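Local coordinates for putative exported protein (Bordetella pertussis Tohama I, PDB 2PFY) that binds pyroglutamic acid as an extracytoplasmic solute receptor, probably delivering it to a tripartite ATP-independent periplasmic transporter, at residues 119-124 and 246-251; 91-96 and 239-244. One frame throughout, in Å; residues are numbered along the deposited sequence.

Contact 1: residues 119-124 and 246-251; sequences PWPPQG and AKTREL. With PCA (pyroglutamic acid), chain E.
The ring of Pro121 lies across the side chain of Thr248, its CB 3.4 Å from Thr248 OG1. The CD corner of the Pro122 ring reaches the end of the same threonine: Pro122 CD is 3.9 Å from both Thr248 OG1 and Thr248 CG2, so hydroxyl and methyl both border this one carbon. With OG1 anti to the carbonyl carbon (chi1 -66°), the hydroxyl stays near the helix backbone and is hydrogen-bonded to the carbonyl of Ala244 one turn earlier, within helix 223-257. One turn beyond Thr248, Leu251 adds a looser apolar touch, CD1 to Pro121 CG at 4.4 Å, and also packs on Ala185 and Val188 of helix 184-189. Phe89 of helix 89-108 touches both Pro122 and Thr248, bringing a third element to the junction. Trp120 and Gln123, on either side of the two prolines, belong to the pyroglutamic acid pocket. Trp120, whose side chain leaves the chain away from the helix, lays one indole face over the pyroglutamic acid ring, with PCA CD 3.3 Å from Trp120 CD2 and displaced toward the rim. Arg48, Arg143, Thr165, Thr182, Ser183 and Thr186 hold the ligand by hydrogen bonds. Across the two segments the contact is therefore van der Waals packing alone: the threonine hydroxyl is already engaged by Ala244 in its own helix, and what it presents to the prolines is a packing surface, while the Trp120 face covers the ligand.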
ATOM      1  N   PRO A 119      -2.173  -4.780  -5.188  1.00 19.45           N
ATOM      2  CA  PRO A 119      -1.092  -3.800  -5.205  1.00 18.82           C
ATOM      3  C   PRO A 119      -1.587  -2.378  -5.524  1.00 18.22           C
ATOM      4  O   PRO A 119      -2.569  -2.191  -6.244  1.00 18.27           O
ATOM      5  CB  PRO A 119      -0.192  -4.326  -6.348  1.00 18.85           C
ATOM      6  CG  PRO A 119      -1.208  -4.867  -7.361  1.00 19.50           C
ATOM      7  CD  PRO A 119      -2.318  -5.472  -6.494  1.00 18.70           C
ATOM      8  N   TRP A 120      -0.921  -1.403  -4.945  1.00 17.90           N
ATOM      9  CA  TRP A 120      -0.910  -0.039  -5.470  1.00 18.23           C
ATOM     10  C   TRP A 120      -0.085  -0.047  -6.777  1.00 18.60           C
ATOM     11  O   TRP A 120       0.637  -1.010  -7.060  1.00 18.58           O
ATOM     12  CB  TRP A 120      -0.208   0.876  -4.452  1.00 17.58           C
ATOM     13  CG  TRP A 120      -1.049   1.185  -3.273  1.00 17.12           C
ATOM     14  CD1 TRP A 120      -1.081   0.525  -2.055  1.00 16.57           C
ATOM     15  CD2 TRP A 120      -1.981   2.256  -3.181  1.00 17.00           C
ATOM     16  NE1 TRP A 120      -1.973   1.144  -1.215  1.00 16.14           N
ATOM     17  CE2 TRP A 120      -2.537   2.215  -1.879  1.00 18.33           C
ATOM     18  CE3 TRP A 120      -2.403   3.262  -4.080  1.00 16.15           C
ATOM     19  CZ2 TRP A 120      -3.487   3.145  -1.445  1.00 18.18           C
ATOM     20  CZ3 TRP A 120      -3.362   4.186  -3.650  1.00 15.84           C
ATOM     21  CH2 TRP A 120      -3.885   4.120  -2.340  1.00 17.99           C
ATOM     22  N   PRO A 121      -0.207   1.023  -7.588  1.00 18.49           N
ATOM     23  CA  PRO A 121       0.717   1.183  -8.698  1.00 19.52           C
ATOM     24  C   PRO A 121       2.117   1.572  -8.182  1.00 20.12           C
ATOM     25  O   PRO A 121       2.291   1.844  -6.983  1.00 20.64           O
ATOM     26  CB  PRO A 121       0.068   2.306  -9.561  1.00 18.38           C
ATOM     27  CG  PRO A 121      -1.389   2.432  -9.030  1.00 16.98           C
ATOM     28  CD  PRO A 121      -1.220   2.091  -7.556  1.00 17.99           C
ATOM     29  N   PRO A 122       3.127   1.545  -9.070  1.00 20.21           N
ATOM     30  CA  PRO A 122       4.488   1.905  -8.683  1.00 20.32           C
ATOM     31  C   PRO A 122       4.599   3.331  -8.139  1.00 20.62           C
ATOM     32  O   PRO A 122       3.809   4.212  -8.535  1.00 20.48           O
ATOM     33  CB  PRO A 122       5.266   1.778  -9.994  1.00 20.09           C
ATOM     34  CG  PRO A 122       4.471   0.765 -10.800  1.00 20.21           C
ATOM     35  CD  PRO A 122       3.038   1.126 -10.480  1.00 20.15           C
ATOM     36  N   GLN A 123       5.557   3.569  -7.234  1.00 20.18           N
ATOM     37  CA  GLN A 123       5.622   4.857  -6.535  1.00 20.95           C
ATOM     38  C   GLN A 123       6.512   5.841  -7.298  1.00 22.17           C
ATOM     39  O   GLN A 123       7.679   5.551  -7.555  1.00 23.31           O
ATOM     40  CB  GLN A 123       6.178   4.677  -5.114  1.00 19.89           C
ATOM     41  CG  GLN A 123       5.426   3.614  -4.271  1.00 20.16           C
ATOM     42  CD  GLN A 123       4.006   4.056  -3.931  1.00 18.23           C
ATOM     43  OE1 GLN A 123       3.022   3.628  -4.549  1.00 20.59           O
ATOM     44  NE2 GLN A 123       3.903   4.937  -2.988  1.00 17.32           N
ATOM     45  N   GLY A 124       5.956   6.995  -7.643  1.00 22.76           N
ATOM     46  CA  GLY A 124       6.739   8.116  -8.244  1.00 22.59           C
ATOM     47  C   GLY A 124       6.975   9.216  -7.215  1.00 22.29           C
ATOM     48  O   GLY A 124       6.588   9.091  -6.030  1.00 22.36           O
ATOM     49  N   ALA A 246      -3.760  -2.578 -15.444  1.00 23.29           N
ATOM     50  CA  ALA A 246      -4.525  -1.921 -16.504  1.00 22.55           C
ATOM     51  C   ALA A 246      -4.627  -0.398 -16.352  1.00 23.22           C
ATOM     52  O   ALA A 246      -4.850   0.325 -17.354  1.00 23.17           O
ATOM     53  CB  ALA A 246      -5.913  -2.517 -16.610  1.00 23.01           C
ATOM     54  N   LYS A 247      -4.490   0.093 -15.124  1.00 21.51           N
ATOM     55  CA  LYS A 247      -4.829   1.521 -14.857  1.00 23.36           C
ATOM     56  C   LYS A 247      -3.641   2.429 -14.663  1.00 21.99           C
ATOM     57  O   LYS A 247      -3.811   3.634 -14.680  1.00 21.39           O
ATOM     58  CB  LYS A 247      -5.785   1.699 -13.667  1.00 23.23           C
ATOM     59  CG  LYS A 247      -7.253   1.251 -13.942  1.00 25.91           C
ATOM     60  CD  LYS A 247      -7.814   1.710 -15.303  1.00 31.30           C
ATOM     61  CE  LYS A 247      -9.265   1.258 -15.507  1.00 31.71           C
ATOM     62  NZ  LYS A 247      -9.930   1.958 -16.662  1.00 36.33           N
ATOM     63  N   THR A 248      -2.456   1.854 -14.453  1.00 21.97           N
ATOM     64  CA  THR A 248      -1.272   2.641 -14.102  1.00 22.24           C
ATOM     65  C   THR A 248      -1.002   3.755 -15.153  1.00 22.32           C
ATOM     66  O   THR A 248      -0.793   4.914 -14.785  1.00 22.27           O
ATOM     67  CB  THR A 248      -0.018   1.758 -13.863  1.00 22.55           C
ATOM     68  OG1 THR A 248      -0.212   0.937 -12.692  1.00 21.97           O
ATOM     69  CG2 THR A 248       1.202   2.670 -13.607  1.00 22.16           C
ATOM     70  N   ARG A 249      -1.056   3.413 -16.441  1.00 23.04           N
ATOM     71  CA  ARG A 249      -0.850   4.419 -17.499  1.00 23.34           C
ATOM     72  C   ARG A 249      -1.951   5.438 -17.567  1.00 22.61           C
ATOM     73  O   ARG A 249      -1.630   6.613 -17.669  1.00 22.12           O
ATOM     74  CB  ARG A 249      -0.651   3.834 -18.921  1.00 24.67           C
ATOM     75  CG  ARG A 249       0.637   3.085 -19.154  1.00 27.31           C
ATOM     76  CD  ARG A 249       1.828   3.761 -18.475  1.00 32.02           C
ATOM     77  NE  ARG A 249       2.247   5.057 -19.024  1.00 32.96           N
ATOM     78  CZ  ARG A 249       3.194   5.800 -18.438  1.00 35.60           C
ATOM     79  NH1 ARG A 249       3.772   5.373 -17.305  1.00 34.47           N
ATOM     80  NH2 ARG A 249       3.582   6.953 -18.966  1.00 33.26           N
ATOM     81  N   GLU A 250      -3.228   5.011 -17.495  1.00 21.88           N
ATOM     82  CA  GLU A 250      -4.365   5.950 -17.538  1.00 21.43           C
ATOM     83  C   GLU A 250      -4.290   6.963 -16.422  1.00 20.19           C
ATOM     84  O   GLU A 250      -4.653   8.148 -16.614  1.00 20.03           O
ATOM     85  CB  GLU A 250      -5.744   5.292 -17.435  1.00 22.85           C
ATOM     86  CG  GLU A 250      -5.775   3.832 -17.680  1.00 30.66           C
ATOM     87  CD  GLU A 250      -7.036   3.370 -18.417  1.00 36.81           C
ATOM     88  OE1 GLU A 250      -8.127   3.964 -18.175  1.00 39.78           O
ATOM     89  OE2 GLU A 250      -6.918   2.422 -19.238  1.00 38.43           O
ATOM     90  N   LEU A 251      -3.871   6.499 -15.240  1.00 17.65           N
ATOM     91  CA  LEU A 251      -3.731   7.403 -14.095  1.00 16.82           C
ATOM     92  C   LEU A 251      -2.589   8.404 -14.324  1.00 16.28           C
ATOM     93  O   LEU A 251      -2.710   9.570 -14.019  1.00 15.64           O
ATOM     94  CB  LEU A 251      -3.511   6.589 -12.800  1.00 16.20           C
ATOM     95  CG  LEU A 251      -4.755   5.754 -12.420  1.00 16.09           C
ATOM     96  CD1 LEU A 251      -4.368   4.716 -11.321  1.00 14.76           C
ATOM     97  CD2 LEU A 251      -5.913   6.591 -11.915  1.00 18.24           C
TER
HETATM   98  N   PCA E 302      -0.792   5.500  -1.976  1.00 22.63           N
HETATM   99  CA  PCA E 302      -0.722   5.271  -0.513  1.00 23.48           C
HETATM  100  CB  PCA E 302       0.341   4.243  -0.213  1.00 22.44           C
HETATM  101  CG  PCA E 302       0.979   3.905  -1.527  1.00 23.29           C
HETATM  102  CD  PCA E 302       0.219   4.683  -2.550  1.00 20.74           C
HETATM  103  OE  PCA E 302       0.403   4.593  -3.759  1.00 22.48           O
HETATM  104  C   PCA E 302      -0.413   6.568   0.207  1.00 24.18           C
HETATM  105  O   PCA E 302      -0.534   6.718   1.429  1.00 24.73           O
HETATM  106  OXT PCA E 302      -0.027   7.513  -0.455  1.00 25.49           O

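Contact 2: residues 91-96 and 239-244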
ATOM      1  N   GLU A  91       7.932  -8.522 -11.220  1.00 28.16           N
ATOM      2  CA  GLU A  91       8.776  -8.733 -10.026  1.00 29.34           C
ATOM      3  C   GLU A  91       7.951  -8.630  -8.736  1.00 28.41           C
ATOM      4  O   GLU A  91       8.142  -9.438  -7.828  1.00 27.48           O
ATOM      5  CB  GLU A  91       9.923  -7.728  -9.957  1.00 29.17           C
ATOM      6  CG  GLU A  91      11.011  -7.937 -10.969  1.00 34.35           C
ATOM      7  CD  GLU A  91      11.992  -6.779 -10.961  1.00 39.29           C
ATOM      8  OE1 GLU A  91      11.597  -5.638 -11.294  1.00 40.80           O
ATOM      9  OE2 GLU A  91      13.155  -7.012 -10.597  1.00 43.63           O
ATOM     10  N   SER A  92       7.086  -7.602  -8.643  1.00 27.99           N
ATOM     11  CA  SER A  92       6.239  -7.395  -7.455  1.00 27.44           C
ATOM     12  C   SER A  92       5.412  -8.642  -7.148  1.00 27.68           C
ATOM     13  O   SER A  92       5.298  -9.063  -5.985  1.00 27.57           O
ATOM     14  CB  SER A  92       5.318  -6.163  -7.640  1.00 27.35           C
ATOM     15  OG  SER A  92       4.671  -5.795  -6.421  1.00 23.88           O
ATOM     16  N   GLU A  93       4.849  -9.213  -8.204  1.00 28.37           N
ATOM     17  CA  GLU A  93       3.984 -10.376  -8.129  1.00 30.45           C
ATOM     18  C   GLU A  93       4.725 -11.614  -7.600  1.00 30.51           C
ATOM     19  O   GLU A  93       4.184 -12.357  -6.795  1.00 30.01           O
ATOM     20  CB  GLU A  93       3.327 -10.662  -9.470  1.00 30.52           C
ATOM     21  CG  GLU A  93       2.198 -11.689  -9.342  1.00 34.16           C
ATOM     22  CD  GLU A  93       1.563 -12.097 -10.648  1.00 38.10           C
ATOM     23  OE1 GLU A  93       1.771 -11.428 -11.689  1.00 40.77           O
ATOM     24  OE2 GLU A  93       0.832 -13.112 -10.622  1.00 39.57           O
ATOM     25  N   LYS A  94       5.963 -11.792  -8.046  1.00 31.91           N
ATOM     26  CA  LYS A  94       6.824 -12.870  -7.608  1.00 33.12           C
ATOM     27  C   LYS A  94       7.200 -12.633  -6.160  1.00 32.54           C
ATOM     28  O   LYS A  94       7.126 -13.548  -5.338  1.00 32.66           O
ATOM     29  CB  LYS A  94       8.075 -12.939  -8.488  1.00 34.13           C
ATOM     30  CG  LYS A  94       9.025 -14.127  -8.182  1.00 35.90           C
ATOM     31  CD  LYS A  94      10.057 -14.297  -9.320  1.00 36.15           C
ATOM     32  CE  LYS A  94      10.960 -15.530  -9.084  1.00 40.55           C
ATOM     33  NZ  LYS A  94      10.324 -16.546  -8.157  1.00 41.08           N
ATOM     34  N   LEU A  95       7.557 -11.392  -5.833  1.00 31.63           N
ATOM     35  CA  LEU A  95       7.834 -11.034  -4.448  1.00 30.69           C
ATOM     36  C   LEU A  95       6.617 -11.316  -3.541  1.00 30.69           C
ATOM     37  O   LEU A  95       6.770 -11.840  -2.431  1.00 30.83           O
ATOM     38  CB  LEU A  95       8.314  -9.572  -4.339  1.00 30.46           C
ATOM     39  CG  LEU A  95       8.686  -9.029  -2.939  1.00 30.71           C
ATOM     40  CD1 LEU A  95       9.815  -9.881  -2.243  1.00 27.14           C
ATOM     41  CD2 LEU A  95       9.074  -7.556  -2.958  1.00 28.77           C
ATOM     42  N   TRP A  96       5.416 -10.976  -4.020  1.00 30.04           N
ATOM     43  CA  TRP A  96       4.181 -11.157  -3.253  1.00 29.91           C
ATOM     44  C   TRP A  96       3.913 -12.647  -2.984  1.00 31.19           C
ATOM     45  O   TRP A  96       3.570 -13.050  -1.875  1.00 30.27           O
ATOM     46  CB  TRP A  96       2.986 -10.474  -3.947  1.00 28.14           C
ATOM     47  CG  TRP A  96       1.647 -10.799  -3.289  1.00 26.67           C
ATOM     48  CD1 TRP A  96       0.635 -11.555  -3.817  1.00 25.52           C
ATOM     49  CD2 TRP A  96       1.210 -10.421  -1.973  1.00 25.25           C
ATOM     50  NE1 TRP A  96      -0.407 -11.648  -2.936  1.00 23.19           N
ATOM     51  CE2 TRP A  96      -0.089 -10.969  -1.794  1.00 24.48           C
ATOM     52  CE3 TRP A  96       1.773  -9.642  -0.937  1.00 25.04           C
ATOM     53  CZ2 TRP A  96      -0.827 -10.793  -0.615  1.00 24.32           C
ATOM     54  CZ3 TRP A  96       1.042  -9.462   0.235  1.00 25.37           C
ATOM     55  CH2 TRP A  96      -0.259 -10.035   0.380  1.00 25.74           C
ATOM     56  N   ARG A 239      -8.519  -9.559  -9.396  1.00 24.66           N
ATOM     57  CA  ARG A 239      -9.093  -8.307  -9.907  1.00 25.23           C
ATOM     58  C   ARG A 239      -8.147  -7.151  -9.569  1.00 23.93           C
ATOM     59  O   ARG A 239      -7.925  -6.247 -10.399  1.00 22.72           O
ATOM     60  CB  ARG A 239     -10.489  -8.091  -9.285  1.00 25.56           C
ATOM     61  CG  ARG A 239     -11.273  -6.890  -9.768  1.00 27.87           C
ATOM     62  CD  ARG A 239     -12.562  -6.655  -8.887  1.00 28.56           C
ATOM     63  NE  ARG A 239     -13.181  -7.907  -8.702  1.00 32.31           N
ATOM     64  CZ  ARG A 239     -13.562  -8.483  -7.572  1.00 27.50           C
ATOM     65  NH1 ARG A 239     -13.548  -7.907  -6.361  1.00 25.39           N
ATOM     66  NH2 ARG A 239     -14.036  -9.678  -7.728  1.00 22.43           N
ATOM     67  N   GLY A 240      -7.602  -7.184  -8.351  1.00 21.25           N
ATOM     68  CA  GLY A 240      -6.747  -6.093  -7.857  1.00 21.26           C
ATOM     69  C   GLY A 240      -5.479  -5.961  -8.682  1.00 21.36           C
ATOM     70  O   GLY A 240      -5.116  -4.861  -9.108  1.00 20.43           O
ATOM     71  N   TRP A 241      -4.788  -7.085  -8.873  1.00 21.07           N
ATOM     72  CA  TRP A 241      -3.628  -7.131  -9.746  1.00 22.66           C
ATOM     73  C   TRP A 241      -3.925  -6.715 -11.197  1.00 23.10           C
ATOM     74  O   TRP A 241      -3.140  -5.972 -11.785  1.00 23.29           O
ATOM     75  CB  TRP A 241      -2.937  -8.520  -9.696  1.00 22.17           C
ATOM     76  CG  TRP A 241      -2.106  -8.638  -8.459  1.00 22.73           C
ATOM     77  CD1 TRP A 241      -2.536  -9.006  -7.186  1.00 23.23           C
ATOM     78  CD2 TRP A 241      -0.731  -8.310  -8.335  1.00 22.68           C
ATOM     79  NE1 TRP A 241      -1.492  -8.933  -6.309  1.00 22.88           N
ATOM     80  CE2 TRP A 241      -0.374  -8.501  -6.981  1.00 21.58           C
ATOM     81  CE3 TRP A 241       0.251  -7.857  -9.245  1.00 23.08           C
ATOM     82  CZ2 TRP A 241       0.937  -8.291  -6.516  1.00 23.33           C
ATOM     83  CZ3 TRP A 241       1.554  -7.642  -8.773  1.00 23.01           C
ATOM     84  CH2 TRP A 241       1.880  -7.852  -7.428  1.00 22.71           C
ATOM     85  N   GLN A 242      -5.013  -7.214 -11.784  1.00 23.41           N
ATOM     86  CA  GLN A 242      -5.381  -6.813 -13.170  1.00 25.27           C
ATOM     87  C   GLN A 242      -5.659  -5.280 -13.275  1.00 23.79           C
ATOM     88  O   GLN A 242      -5.279  -4.602 -14.242  1.00 22.21           O
ATOM     89  CB  GLN A 242      -6.644  -7.550 -13.628  1.00 25.26           C
ATOM     90  CG  GLN A 242      -6.527  -9.070 -13.766  1.00 29.77           C
ATOM     91  CD  GLN A 242      -7.896  -9.760 -14.032  1.00 30.24           C
ATOM     92  OE1 GLN A 242      -8.975  -9.139 -13.914  1.00 38.58           O
ATOM     93  NE2 GLN A 242      -7.843 -11.038 -14.408  1.00 34.26           N
ATOM     94  N   THR A 243      -6.357  -4.750 -12.288  1.00 21.72           N
ATOM     95  CA  THR A 243      -6.723  -3.324 -12.314  1.00 21.87           C
ATOM     96  C   THR A 243      -5.491  -2.426 -12.214  1.00 21.55           C
ATOM     97  O   THR A 243      -5.364  -1.465 -12.976  1.00 21.96           O
ATOM     98  CB  THR A 243      -7.732  -3.008 -11.175  1.00 21.46           C
ATOM     99  OG1 THR A 243      -8.905  -3.788 -11.409  1.00 21.92           O
ATOM    100  CG2 THR A 243      -8.126  -1.527 -11.180  1.00 19.61           C
ATOM    101  N   ALA A 244      -4.592  -2.743 -11.280  1.00 21.99           N
ATOM    102  CA  ALA A 244      -3.357  -1.972 -11.108  1.00 22.94           C
ATOM    103  C   ALA A 244      -2.567  -1.939 -12.408  1.00 23.75           C
ATOM    104  O   ALA A 244      -2.181  -0.845 -12.895  1.00 24.65           O
ATOM    105  CB  ALA A 244      -2.509  -2.537  -9.962  1.00 23.00           C
TER
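Trp241 is the one residue of 239-244 that touches helix 91-96, and it does so chiefly with the six-membered end of its indole. Side-chain and backbone atoms of Ser92 and Glu93 pack on this end. Trp241 CH2 comes 3.4 Å from Glu93 N, so the ring reaches the helix backbone itself, and Glu93 CB lies 3.6 Å from Trp241 CZ3. Ser92 meets the same corner obliquely, with OG 3.6 Å from CH2 of Trp241. A CH-pi contact follows: Glu93 CG stands over the indole face, 4.2 Å from the centroid of the six-membered ring of Trp241 and 13° off its normal. Glu93 CG is anti to its own nitrogen, and the chain runs on extended past the ring to a salt bridge with Arg245. The aromatic pair is oblique, with the five-membered rings of Trp96 and Trp241 5.7 Å apart between centroids and their planes at 36°; Trp96 CB also packs on Trp241 CZ2 at 3.9 Å. Polar ends turn to partners elsewhere, Trp96 NE1 donating to Glu237. The helix segments run nearly antiparallel, at 160°, with axes 12.6 Å apart, a spacing bridged by the large indole. Gln208 of strand 208-214 touches Ser92, Trp96 and Trp241, while helix 290-300 packs against Leu95 of helix 89-108 and helix 15-30 lies against Ala244 of helix 223-257.

In the fold
Both contacts use the long helix 223-257 and adjoin one another: Pro119 of contact 1 packs on Trp241, Gly240 and Ala244 of contact 2, with CD of Pro119 3.6 Å from NE1 of Trp241. Contact 2 is the more buried, a helix pair joined by one indole over strand 208-214, with a charged glutamate at its margin. Contact 1 is smaller and partly buried, a helix against the loop between strands 112-119 and 124-127. Both rest on van der Waals packing, aromatic in contact 2 but proline against threonine in contact 1. Contact 1 alone includes pocket residues; helix 223-257 packs on that loop and, about two turns earlier, on helix 89-108.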